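MYB proto-oncogene protein (Mus musculus, PDB 1GVD) probably acts as a nuclear transcription regulator that binds DNA through Myb repeats, of which this is the second, R2. Local coordinates at residues G4-E9 with K34-K39; E9-L14 with N47-E52; K24-I29 with E43-H48. The protein carries 1 engineered substitution. All blocks are in the same frame, centred on the assembly; numbering follows the deposited sequence.

In the fold
The three contacts close a small all-helical domain around helix 38-49. Contact 1 joins the loop before that helix to the loop before helix 8-21; contact 2 joins the two helices themselves, and contact 3 joins helix 38-49 to helix 26-30. Contact 1 is partly buried and strongly polar, with an arginine stacked on a tryptophan and bonded to backbone carbonyls. Contact 2, also partly buried, is mostly apolar, with L14 as its buried residue, although D11 reaches R44 of contact 3 in a salt bridge. Contact 3 is an aromatic surface contact, with none of its touching residues buried. W6 precedes helix 8-21, W26 begins helix 26-30 and W45 lies within helix 38-49.

Contact 1: residues G4-E9 with K34-K39; sequences GPWTKE and KGRIGK. With SO4 (sulfate ion), chain C.
R36 crosses over one face of the W6 indole and ends on the backbone of G4 and P5, so one side chain carries nearly all of this contact. From CB, the chain leaves beside the backbone N and bends at its second torsion (chi2 -63°), which turns the outer part toward the indole. R36 CG passes W6 CH2 at 4.1 Å. CD comes next, with W6 CZ2 3.7 Å away, and makes an off-centre CH-pi contact with the six-membered ring. NE forms a salt bridge with E10 OE2 on helix 8-21, the strongest partner of the charge, and E10 OE1 lies against NH2. The guanidinium lies flat on the indole, the two planes only 5° apart, with CZ over the five-membered ring in a cation-pi contact. Here the Myb domain ties the segment before its first helix to the loop entering its third: T7 is the N-cap of helix 8-21, and I37 that of helix 38-49. At the tip, NH1 gives a hydrogen bond of 2.9 Å to G4 O. NH2 binds the same G4 O at 3.1 Å, and both nitrogens arrive from one face of the carbonyl plane. A weak bond joins NH2 to P5 O. All three bonds lie near the guanidinium plane, which leaves its face for the tryptophan; a flat, charged, multiply donating group suits this buried place. A lysine in its place has no flat, forked group and would probably leave G4 O with one donor at most, W6 without its stacked partner and E10 less fully paired. G35, whose positive phi suits glycine, hydrogen-bonds from N to sulfate O3 at 3.0 Å; the ion probably came from the crystallisation liquor.

Contact 2: residues E9-L14 with N47-E52; sequences EEDQRL and NHLNPE. Engineered in segment 9-14: L14 (natural residue Val).
L49 points its forked end between D11 and L14, which lie one turn apart on helix 8-21, and its two methyls divide the work. CD1 meets L14 CD2 at 3.7 Å, the only purely apolar pair here. The same CD1 rests against the backbone carbonyl of D11, 3.9 Å from D11 O. CD2 turns to the side chain instead, lying 4.0 Å from D11 CG. The torsions explain this reach: in L49, CG stands opposite the carbonyl carbon (chi1 -57°) and the next bond is extended, which carries the fork out across the gap between the helices. L14 sends its CG opposite its own backbone N (chi1 -179°), and the leucine chains meet at a slant. L14 is an engineered residue, replacing a valine; as deposited, its branched end also touches W6, L33 and C41 in the buried interior.

D11 plays a double part. Its CB and carboxylate carbon lie in van der Waals contact with L49 CD2, while OD1 meets R44 NE in a salt bridge and OD2 lies beside R44 NH2, a side-on pairing that probably limits rotation of the acid. An aspartate suits this place because its short arm keeps the charge close to the helix and within reach of the arginine. H48 stands across D11 at about a right angle, its ring plane 22° from the carboxylate plane, and H48 CE1 comes to 4.1 Å from D11 OD2. The imidazole has two deposited conformers, so this outlying contact is less certain than the others. L49 ends the helical run before N50. The packing thus lays the end of helix 38-49 against the beginning of helix 8-21, the closure of the first and third helices that characterises the three-helix Myb repeat.

Contact 3: residues K24-I29 with E43-H48; sequences KRWSVI and ERWHNH
W26 and W45 belong to the trio of regularly spaced tryptophans that marks a Myb repeat, with W6 completing the set, and they meet here between helix 26-30 and helix 38-49. W26 makes the approach with the outer corner of its six-membered ring: CH2 lies 3.7 Å from W45 CB. From there it reaches on to the start of the second indole, so that the pair is joined by a corner and not by broad overlap. The planes are inclined at 47° and the ring centroids are 5.6 Å apart, an oblique aromatic pair. The first torsions set this up: W45 places CG opposite its backbone N (chi1 173°), presenting its CB and near ring atoms to the other helix, while W26 places CG opposite its carbonyl carbon (chi1 -57°). The helices are the second and third of the repeat, and they make up its helix-turn-helix-like unit, whose last helix in Myb repeats is the one that reads DNA. No CA pair of the two segments is closer than 10.0 Å (W26 CA to E43 CA), so long, flat side chains suit the place: W26 reaches out to W45. W26 also packs on C41 and R42 of helix 38-49, and W45 on V18 of helix 8-21 and on P23. H46 adds a lighter touch, with NE2 4.1 Å from W26 CZ2. Its imidazole in turn lies with one face on W45 CD1, which sits 3.6 Å above the imidazole plane and probably helps hold the ring beside W26. Both residues lie where the helix widens into a pi-type turn at 45-48; in the conformer given, the guanidinium of R44 lies over a face of the H48 ring.

Contact 1: residues G4-E9 with K34-K39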
loop_
_atom_site.group_PDB
_atom_site.type_symbol
_atom_site.label_atom_id
_atom_site.label_comp_id
_atom_site.label_asym_id
_atom_site.label_seq_id
_atom_site.Cartn_x
_atom_site.Cartn_y
_atom_site.Cartn_z
ATOM N N GLY A 4 4.065 11.730 -1.265
ATOM C CA GLY A 4 3.937 11.717 -2.708
ATOM C C GLY A 4 4.516 10.435 -3.273
ATOM O O GLY A 4 3.904 9.374 -3.152
ATOM N N PRO A 5 5.704 10.498 -3.893
ATOM C CA PRO A 5 6.347 9.316 -4.471
ATOM C C PRO A 5 6.571 8.216 -3.439
ATOM O O PRO A 5 6.838 8.492 -2.269
ATOM C CB PRO A 5 7.666 9.869 -5.007
ATOM C CG PRO A 5 7.323 11.284 -5.347
ATOM C CD PRO A 5 6.504 11.708 -4.157
ATOM N N TRP A 6 6.453 6.970 -3.881
ATOM C CA TRP A 6 6.657 5.820 -3.009
ATOM C C TRP A 6 8.131 5.454 -2.934
ATOM O O TRP A 6 8.836 5.478 -3.944
ATOM C CB TRP A 6 5.888 4.607 -3.537
ATOM C CG TRP A 6 4.419 4.688 -3.327
ATOM C CD1 TRP A 6 3.535 5.489 -3.989
ATOM C CD2 TRP A 6 3.658 3.957 -2.364
ATOM N NE1 TRP A 6 2.268 5.304 -3.494
ATOM C CE2 TRP A 6 2.313 4.367 -2.495
ATOM C CE3 TRP A 6 3.982 2.994 -1.400
ATOM C CZ2 TRP A 6 1.289 3.849 -1.694
ATOM C CZ3 TRP A 6 2.965 2.476 -0.605
ATOM C CH2 TRP A 6 1.634 2.906 -0.758
ATOM N N THR A 7 8.595 5.123 -1.735
ATOM C CA THR A 7 9.978 4.704 -1.545
ATOM C C THR A 7 10.019 3.180 -1.617
ATOM O O THR A 7 8.985 2.512 -1.493
ATOM C CB THR A 7 10.520 5.121 -0.172
ATOM O OG1 THR A 7 9.747 4.483 0.854
ATOM C CG2 THR A 7 10.449 6.630 -0.002
ATOM N N LYS A 8 11.211 2.633 -1.818
ATOM C CA LYS A 8 11.379 1.190 -1.890
ATOM C C LYS A 8 10.991 0.552 -0.560
ATOM O O LYS A 8 10.501 -0.577 -0.526
ATOM C CB LYS A 8 12.833 0.843 -2.227
ATOM C CG LYS A 8 13.314 1.425 -3.545
ATOM C CD LYS A 8 14.797 1.155 -3.758
ATOM C CE LYS A 8 15.290 1.781 -5.051
ATOM N NZ LYS A 8 16.745 1.547 -5.259
ATOM N N GLU A 9 11.211 1.275 0.537
ATOM C CA GLU A 9 10.869 0.756 1.856
ATOM C C GLU A 9 9.354 0.631 1.993
ATOM O O GLU A 9 8.852 -0.353 2.541
ATOM C CB GLU A 9 11.436 1.663 2.959
ATOM C CG GLU A 9 12.965 1.654 3.052
ATOM C CD GLU A 9 13.643 2.494 1.981
ATOM O OE1 GLU A 9 14.843 2.257 1.716
ATOM O OE2 GLU A 9 12.998 3.398 1.412
ATOM N N LYS A 34 2.456 5.320 7.327
ATOM C CA LYS A 34 2.401 6.745 7.622
ATOM C C LYS A 34 2.245 7.584 6.355
ATOM O O LYS A 34 2.971 7.389 5.382
ATOM C CB LYS A 34 3.681 7.160 8.352
ATOM C CG LYS A 34 3.608 8.500 9.060
ATOM C CD LYS A 34 2.731 8.417 10.298
ATOM C CE LYS A 34 2.749 9.722 11.074
ATOM N NZ LYS A 34 1.943 9.637 12.322
ATOM N N GLY A 35 1.289 8.509 6.368
ATOM C CA GLY A 35 1.086 9.380 5.224
ATOM C C GLY A 35 0.395 8.790 4.008
ATOM O O GLY A 35 0.445 9.377 2.927
ATOM N N ARG A 36 -0.245 7.637 4.174
ATOM C CA ARG A 36 -0.950 6.991 3.069
ATOM C C ARG A 36 -2.403 6.709 3.423
ATOM O O ARG A 36 -2.726 6.450 4.583
ATOM C CB ARG A 36 -0.289 5.654 2.705
ATOM C CG ARG A 36 1.146 5.743 2.225
ATOM C CD ARG A 36 1.264 6.523 0.933
ATOM N NE ARG A 36 2.657 6.634 0.514
ATOM C CZ ARG A 36 3.076 7.373 -0.507
ATOM N NH1 ARG A 36 2.207 8.072 -1.228
ATOM N NH2 ARG A 36 4.366 7.422 -0.799
ATOM N N ILE A 37 -3.275 6.766 2.421
ATOM C CA ILE A 37 -4.683 6.451 2.627
ATOM C C ILE A 37 -4.966 5.176 1.835
ATOM O O ILE A 37 -4.185 4.790 0.962
ATOM C CB ILE A 37 -5.623 7.584 2.145
ATOM C CG1 ILE A 37 -5.424 7.851 0.654
ATOM C CG2 ILE A 37 -5.372 8.839 2.965
ATOM C CD1 ILE A 37 -6.362 8.908 0.089
ATOM N N GLY A 38 -6.082 4.528 2.148
ATOM C CA GLY A 38 -6.437 3.287 1.485
ATOM C C GLY A 38 -6.356 3.258 -0.030
ATOM O O GLY A 38 -5.773 2.336 -0.600
ATOM N N LYS A 39 -6.935 4.253 -0.698
ATOM C CA LYS A 39 -6.915 4.258 -2.154
ATOM C C LYS A 39 -5.513 4.326 -2.749
ATOM O O LYS A 39 -5.268 3.772 -3.819
ATOM C CB LYS A 39 -7.781 5.397 -2.710
ATOM C CG LYS A 39 -7.311 6.795 -2.372
ATOM C CD LYS A 39 -8.177 7.850 -3.058
ATOM C CE LYS A 39 -9.624 7.775 -2.596
ATOM N NZ LYS A 39 -10.480 8.795 -3.267
HETATM S S SO4 C . -0.892 9.773 8.941
HETATM O O1 SO4 C . -1.424 10.240 7.647
HETATM O O2 SO4 C . -1.966 9.799 9.951
HETATM O O3 SO4 C . -0.388 8.394 8.796
HETATM O O4 SO4 C . 0.208 10.656 9.370
#

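Contact 2: residues E9-L14 with N47-E52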
loop_
_atom_site.group_PDB
_atom_site.type_symbol
_atom_site.label_atom_id
_atom_site.label_comp_id
_atom_site.label_asym_id
_atom_site.label_seq_id
_atom_site.Cartn_x
_atom_site.Cartn_y
_atom_site.Cartn_z
ATOM N N GLU A 9 11.211 1.275 0.537
ATOM C CA GLU A 9 10.869 0.756 1.856
ATOM C C GLU A 9 9.354 0.631 1.993
ATOM O O GLU A 9 8.852 -0.353 2.541
ATOM C CB GLU A 9 11.436 1.663 2.959
ATOM C CG GLU A 9 12.965 1.654 3.052
ATOM C CD GLU A 9 13.643 2.494 1.981
ATOM O OE1 GLU A 9 14.843 2.257 1.716
ATOM O OE2 GLU A 9 12.998 3.398 1.412
ATOM N N GLU A 10 8.625 1.626 1.494
ATOM C CA GLU A 10 7.169 1.586 1.551
ATOM C C GLU A 10 6.632 0.444 0.701
ATOM O O GLU A 10 5.712 -0.258 1.112
ATOM C CB GLU A 10 6.564 2.887 1.035
ATOM C CG GLU A 10 6.605 4.040 2.000
ATOM C CD GLU A 10 5.854 5.230 1.455
ATOM O OE1 GLU A 10 6.325 5.824 0.463
ATOM O OE2 GLU A 10 4.784 5.558 2.005
ATOM N N ASP A 11 7.190 0.272 -0.491
ATOM C CA ASP A 11 6.744 -0.798 -1.377
ATOM C C ASP A 11 6.926 -2.153 -0.704
ATOM O O ASP A 11 6.050 -3.019 -0.782
ATOM C CB ASP A 11 7.529 -0.787 -2.698
ATOM C CG ASP A 11 7.062 0.290 -3.662
ATOM O OD1 ASP A 11 5.911 0.760 -3.549
ATOM O OD2 ASP A 11 7.854 0.656 -4.559
ATOM N N GLN A 12 8.061 -2.347 -0.039
ATOM C CA GLN A 12 8.311 -3.612 0.632
ATOM C C GLN A 12 7.309 -3.832 1.761
ATOM O O GLN A 12 6.803 -4.939 1.942
ATOM C CB GLN A 12 9.738 -3.659 1.179
ATOM C CG GLN A 12 10.120 -5.022 1.737
ATOM C CD GLN A 12 10.090 -6.111 0.681
ATOM O OE1 GLN A 12 10.927 -6.141 -0.223
ATOM N NE2 GLN A 12 9.118 -7.009 0.784
ATOM N N ARG A 13 7.022 -2.783 2.526
ATOM C CA ARG A 13 6.054 -2.904 3.613
ATOM C C ARG A 13 4.661 -3.209 3.065
ATOM O O ARG A 13 3.926 -4.017 3.639
ATOM C CB ARG A 13 6.011 -1.619 4.445
ATOM C CG ARG A 13 7.306 -1.311 5.183
ATOM C CD ARG A 13 7.266 0.072 5.821
ATOM N NE ARG A 13 6.219 0.194 6.833
ATOM C CZ ARG A 13 6.256 -0.393 8.025
ATOM N NH1 ARG A 13 7.291 -1.145 8.367
ATOM N NH2 ARG A 13 5.253 -0.227 8.878
ATOM N N LEU A 14 4.298 -2.580 1.951
ATOM C CA LEU A 14 2.988 -2.816 1.358
ATOM C C LEU A 14 2.862 -4.271 0.926
ATOM O O LEU A 14 1.813 -4.885 1.105
ATOM C CB LEU A 14 2.762 -1.878 0.168
ATOM C CG LEU A 14 1.413 -2.009 -0.547
ATOM C CD1 LEU A 14 0.273 -1.821 0.438
ATOM C CD2 LEU A 14 1.334 -0.981 -1.663
ATOM N N ASN A 47 -1.392 -1.128 -9.884
ATOM C CA ASN A 47 -0.667 -0.536 -11.003
ATOM C C ASN A 47 0.825 -0.795 -11.059
ATOM O O ASN A 47 1.414 -0.806 -12.144
ATOM C CB ASN A 47 -0.881 0.979 -11.040
ATOM C CG ASN A 47 -2.295 1.359 -11.412
ATOM O OD1 ASN A 47 -2.932 0.698 -12.231
ATOM N ND2 ASN A 47 -2.789 2.442 -10.826
ATOM N N HIS A 48 1.445 -1.017 -9.909
ATOM C CA HIS A 48 2.887 -1.198 -9.897
ATOM C C HIS A 48 3.437 -2.490 -9.309
ATOM O O HIS A 48 4.307 -3.119 -9.908
ATOM C CB HIS A 48 3.513 0.015 -9.198
ATOM C CG HIS A 48 5.004 -0.050 -9.079
ATOM N ND1 HIS A 48 5.645 -0.881 -8.186
ATOM C CD2 HIS A 48 5.980 0.609 -9.747
ATOM C CE1 HIS A 48 6.953 -0.732 -8.308
ATOM N NE2 HIS A 48 7.182 0.167 -9.248
ATOM N N LEU A 49 2.934 -2.904 -8.152
ATOM C CA LEU A 49 3.463 -4.103 -7.519
ATOM C C LEU A 49 2.901 -5.435 -8.003
ATOM O O LEU A 49 3.618 -6.437 -8.014
ATOM C CB LEU A 49 3.306 -3.995 -6.000
ATOM C CG LEU A 49 3.971 -2.764 -5.380
ATOM C CD1 LEU A 49 3.661 -2.712 -3.895
ATOM C CD2 LEU A 49 5.474 -2.813 -5.614
ATOM N N ASN A 50 1.633 -5.454 -8.401
ATOM C CA ASN A 50 1.001 -6.690 -8.862
ATOM C C ASN A 50 0.121 -6.416 -10.076
ATOM O O ASN A 50 -1.094 -6.612 -10.031
ATOM C CB ASN A 50 0.149 -7.290 -7.738
ATOM C CG ASN A 50 -0.332 -8.696 -8.053
ATOM O OD1 ASN A 50 0.468 -9.580 -8.350
ATOM N ND2 ASN A 50 -1.639 -8.910 -7.976
ATOM N N PRO A 51 0.727 -5.962 -11.181
ATOM C CA PRO A 51 -0.021 -5.662 -12.405
ATOM C C PRO A 51 -0.637 -6.893 -13.059
ATOM O O PRO A 51 -0.150 -8.010 -12.887
ATOM C CB PRO A 51 1.031 -5.003 -13.289
ATOM C CG PRO A 51 2.279 -5.723 -12.897
ATOM C CD PRO A 51 2.173 -5.757 -11.388
ATOM N N GLU A 52 -1.712 -6.674 -13.809
ATOM C CA GLU A 52 -2.405 -7.756 -14.500
ATOM C C GLU A 52 -1.538 -8.290 -15.639
ATOM O O GLU A 52 -0.552 -7.612 -15.997
ATOM C CB GLU A 52 -3.738 -7.242 -15.054
ATOM C CG GLU A 52 -4.574 -8.286 -15.775
ATOM C CD GLU A 52 -5.906 -7.735 -16.246
ATOM O OE1 GLU A 52 -5.907 -6.728 -16.985
ATOM O OE2 GLU A 52 -6.953 -8.309 -15.876
ATOM O OXT GLU A 52 -1.860 -9.376 -16.167
#

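Contact 3: residues K24-I29 with E43-H48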
loop_
_atom_site.group_PDB
_atom_site.type_symbol
_atom_site.label_atom_id
_atom_site.label_comp_id
_atom_site.label_asym_id
_atom_site.label_seq_id
_atom_site.Cartn_x
_atom_site.Cartn_y
_atom_site.Cartn_z
ATOM N N LYS A 24 -8.120 -6.483 -0.146
ATOM C CA LYS A 24 -9.448 -5.889 -0.018
ATOM C C LYS A 24 -9.611 -5.035 1.236
ATOM O O LYS A 24 -10.582 -4.295 1.367
ATOM C CB LYS A 24 -10.525 -6.981 -0.031
ATOM C CG LYS A 24 -10.636 -7.734 -1.350
ATOM C CD LYS A 24 -11.799 -8.719 -1.345
ATOM C CE LYS A 24 -13.151 -8.013 -1.327
ATOM N NZ LYS A 24 -13.403 -7.244 -0.076
ATOM N N ARG A 25 -8.650 -5.130 2.150
ATOM C CA ARG A 25 -8.698 -4.388 3.410
ATOM C C ARG A 25 -7.774 -3.169 3.377
ATOM O O ARG A 25 -6.918 -2.996 4.241
ATOM C CB ARG A 25 -8.283 -5.329 4.538
ATOM C CG ARG A 25 -9.220 -6.515 4.712
ATOM C CD ARG A 25 -8.833 -7.396 5.895
ATOM N NE ARG A 25 -9.871 -8.397 6.130
ATOM C CZ ARG A 25 -9.969 -9.552 5.478
ATOM N NH1 ARG A 25 -9.079 -9.880 4.553
ATOM N NH2 ARG A 25 -10.988 -10.364 5.726
ATOM N N TRP A 26 -7.943 -2.344 2.348
ATOM C CA TRP A 26 -7.086 -1.184 2.153
ATOM C C TRP A 26 -7.033 -0.194 3.304
ATOM O O TRP A 26 -5.978 0.376 3.571
ATOM C CB TRP A 26 -7.476 -0.472 0.857
ATOM C CG TRP A 26 -7.393 -1.381 -0.326
ATOM C CD1 TRP A 26 -8.422 -1.784 -1.128
ATOM C CD2 TRP A 26 -6.221 -2.045 -0.817
ATOM N NE1 TRP A 26 -7.966 -2.657 -2.083
ATOM C CE2 TRP A 26 -6.618 -2.836 -1.918
ATOM C CE3 TRP A 26 -4.872 -2.050 -0.433
ATOM C CZ2 TRP A 26 -5.715 -3.629 -2.642
ATOM C CZ3 TRP A 26 -3.971 -2.837 -1.155
ATOM C CH2 TRP A 26 -4.400 -3.615 -2.245
ATOM N N SER A 27 -8.154 0.014 3.987
ATOM C CA SER A 27 -8.179 0.948 5.109
ATOM C C SER A 27 -7.297 0.456 6.256
ATOM O O SER A 27 -6.579 1.240 6.877
ATOM C CB SER A 27 -9.615 1.147 5.606
ATOM O OG SER A 27 -10.419 1.737 4.601
ATOM N N VAL A 28 -7.348 -0.843 6.528
ATOM C CA VAL A 28 -6.548 -1.433 7.596
ATOM C C VAL A 28 -5.069 -1.395 7.208
ATOM O O VAL A 28 -4.205 -1.087 8.027
ATOM C CB VAL A 28 -6.963 -2.896 7.858
ATOM C CG1 VAL A 28 -6.181 -3.459 9.034
ATOM C CG2 VAL A 28 -8.455 -2.969 8.127
ATOM N N ILE A 29 -4.788 -1.709 5.948
ATOM C CA ILE A 29 -3.420 -1.694 5.447
ATOM C C ILE A 29 -2.815 -0.293 5.562
ATOM O O ILE A 29 -1.693 -0.134 6.039
ATOM C CB ILE A 29 -3.384 -2.175 3.976
ATOM C CG1 ILE A 29 -3.602 -3.688 3.938
ATOM C CG2 ILE A 29 -2.062 -1.787 3.307
ATOM C CD1 ILE A 29 -3.722 -4.270 2.541
ATOM N N GLU A 43 -4.062 1.512 -5.387
ATOM C CA GLU A 43 -3.504 1.849 -6.687
ATOM C C GLU A 43 -2.049 1.413 -6.852
ATOM O O GLU A 43 -1.656 0.940 -7.920
ATOM C CB GLU A 43 -3.658 3.349 -6.941
ATOM C CG GLU A 43 -5.115 3.772 -7.061
ATOM C CD GLU A 43 -5.860 2.964 -8.108
ATOM O OE1 GLU A 43 -6.818 2.245 -7.749
ATOM O OE2 GLU A 43 -5.481 3.041 -9.292
ATOM N N ARG A 44 -1.251 1.545 -5.797
ATOM C CA ARG A 44 0.147 1.140 -5.872
ATOM C C ARG A 44 0.226 -0.367 -6.116
ATOM O O ARG A 44 1.049 -0.838 -6.903
ATOM C CB ARG A 44 0.873 1.505 -4.573
ATOM C CG ARG A 44 2.383 1.289 -4.612
ATOM C CD ARG A 44 3.049 2.187 -5.635
ATOM N NE ARG A 44 4.500 2.014 -5.651
ATOM C CZ ARG A 44 5.307 2.588 -6.536
ATOM N NH1 ARG A 44 4.804 3.375 -7.479
ATOM N NH2 ARG A 44 6.616 2.385 -6.471
ATOM N N TRP A 45 -0.646 -1.119 -5.454
ATOM C CA TRP A 45 -0.669 -2.562 -5.617
ATOM C C TRP A 45 -1.090 -2.984 -7.026
ATOM O O TRP A 45 -0.382 -3.736 -7.686
ATOM C CB TRP A 45 -1.606 -3.188 -4.574
ATOM C CG TRP A 45 -1.821 -4.660 -4.753
ATOM C CD1 TRP A 45 -2.919 -5.268 -5.290
ATOM C CD2 TRP A 45 -0.907 -5.710 -4.414
ATOM N NE1 TRP A 45 -2.748 -6.631 -5.305
ATOM C CE2 TRP A 45 -1.523 -6.932 -4.773
ATOM C CE3 TRP A 45 0.372 -5.739 -3.842
ATOM C CZ2 TRP A 45 -0.901 -8.170 -4.578
ATOM C CZ3 TRP A 45 0.990 -6.975 -3.650
ATOM C CH2 TRP A 45 0.349 -8.171 -4.019
ATOM N N HIS A 46 -2.228 -2.495 -7.500
ATOM C CA HIS A 46 -2.701 -2.889 -8.819
ATOM C C HIS A 46 -1.919 -2.342 -10.003
ATOM O O HIS A 46 -1.788 -3.020 -11.023
ATOM C CB HIS A 46 -4.177 -2.520 -8.984
ATOM C CG HIS A 46 -5.090 -3.298 -8.093
ATOM N ND1 HIS A 46 -5.130 -4.676 -8.090
ATOM C CD2 HIS A 46 -5.998 -2.892 -7.173
ATOM C CE1 HIS A 46 -6.022 -5.085 -7.205
ATOM N NE2 HIS A 46 -6.563 -4.022 -6.635
ATOM N N ASN A 47 -1.392 -1.128 -9.884
ATOM C CA ASN A 47 -0.667 -0.536 -11.003
ATOM C C ASN A 47 0.825 -0.795 -11.059
ATOM O O ASN A 47 1.414 -0.806 -12.144
ATOM C CB ASN A 47 -0.881 0.979 -11.040
ATOM C CG ASN A 47 -2.295 1.359 -11.412
ATOM O OD1 ASN A 47 -2.932 0.698 -12.231
ATOM N ND2 ASN A 47 -2.789 2.442 -10.826
ATOM N N HIS A 48 1.445 -1.017 -9.909
ATOM C CA HIS A 48 2.887 -1.198 -9.897
ATOM C C HIS A 48 3.437 -2.490 -9.309
ATOM O O HIS A 48 4.307 -3.119 -9.908
ATOM C CB HIS A 48 3.513 0.015 -9.198
ATOM C CG HIS A 48 5.004 -0.050 -9.079
ATOM N ND1 HIS A 48 5.645 -0.881 -8.186
ATOM C CD2 HIS A 48 5.980 0.609 -9.747
ATOM C CE1 HIS A 48 6.953 -0.732 -8.308
ATOM N NE2 HIS A 48 7.182 0.167 -9.248
#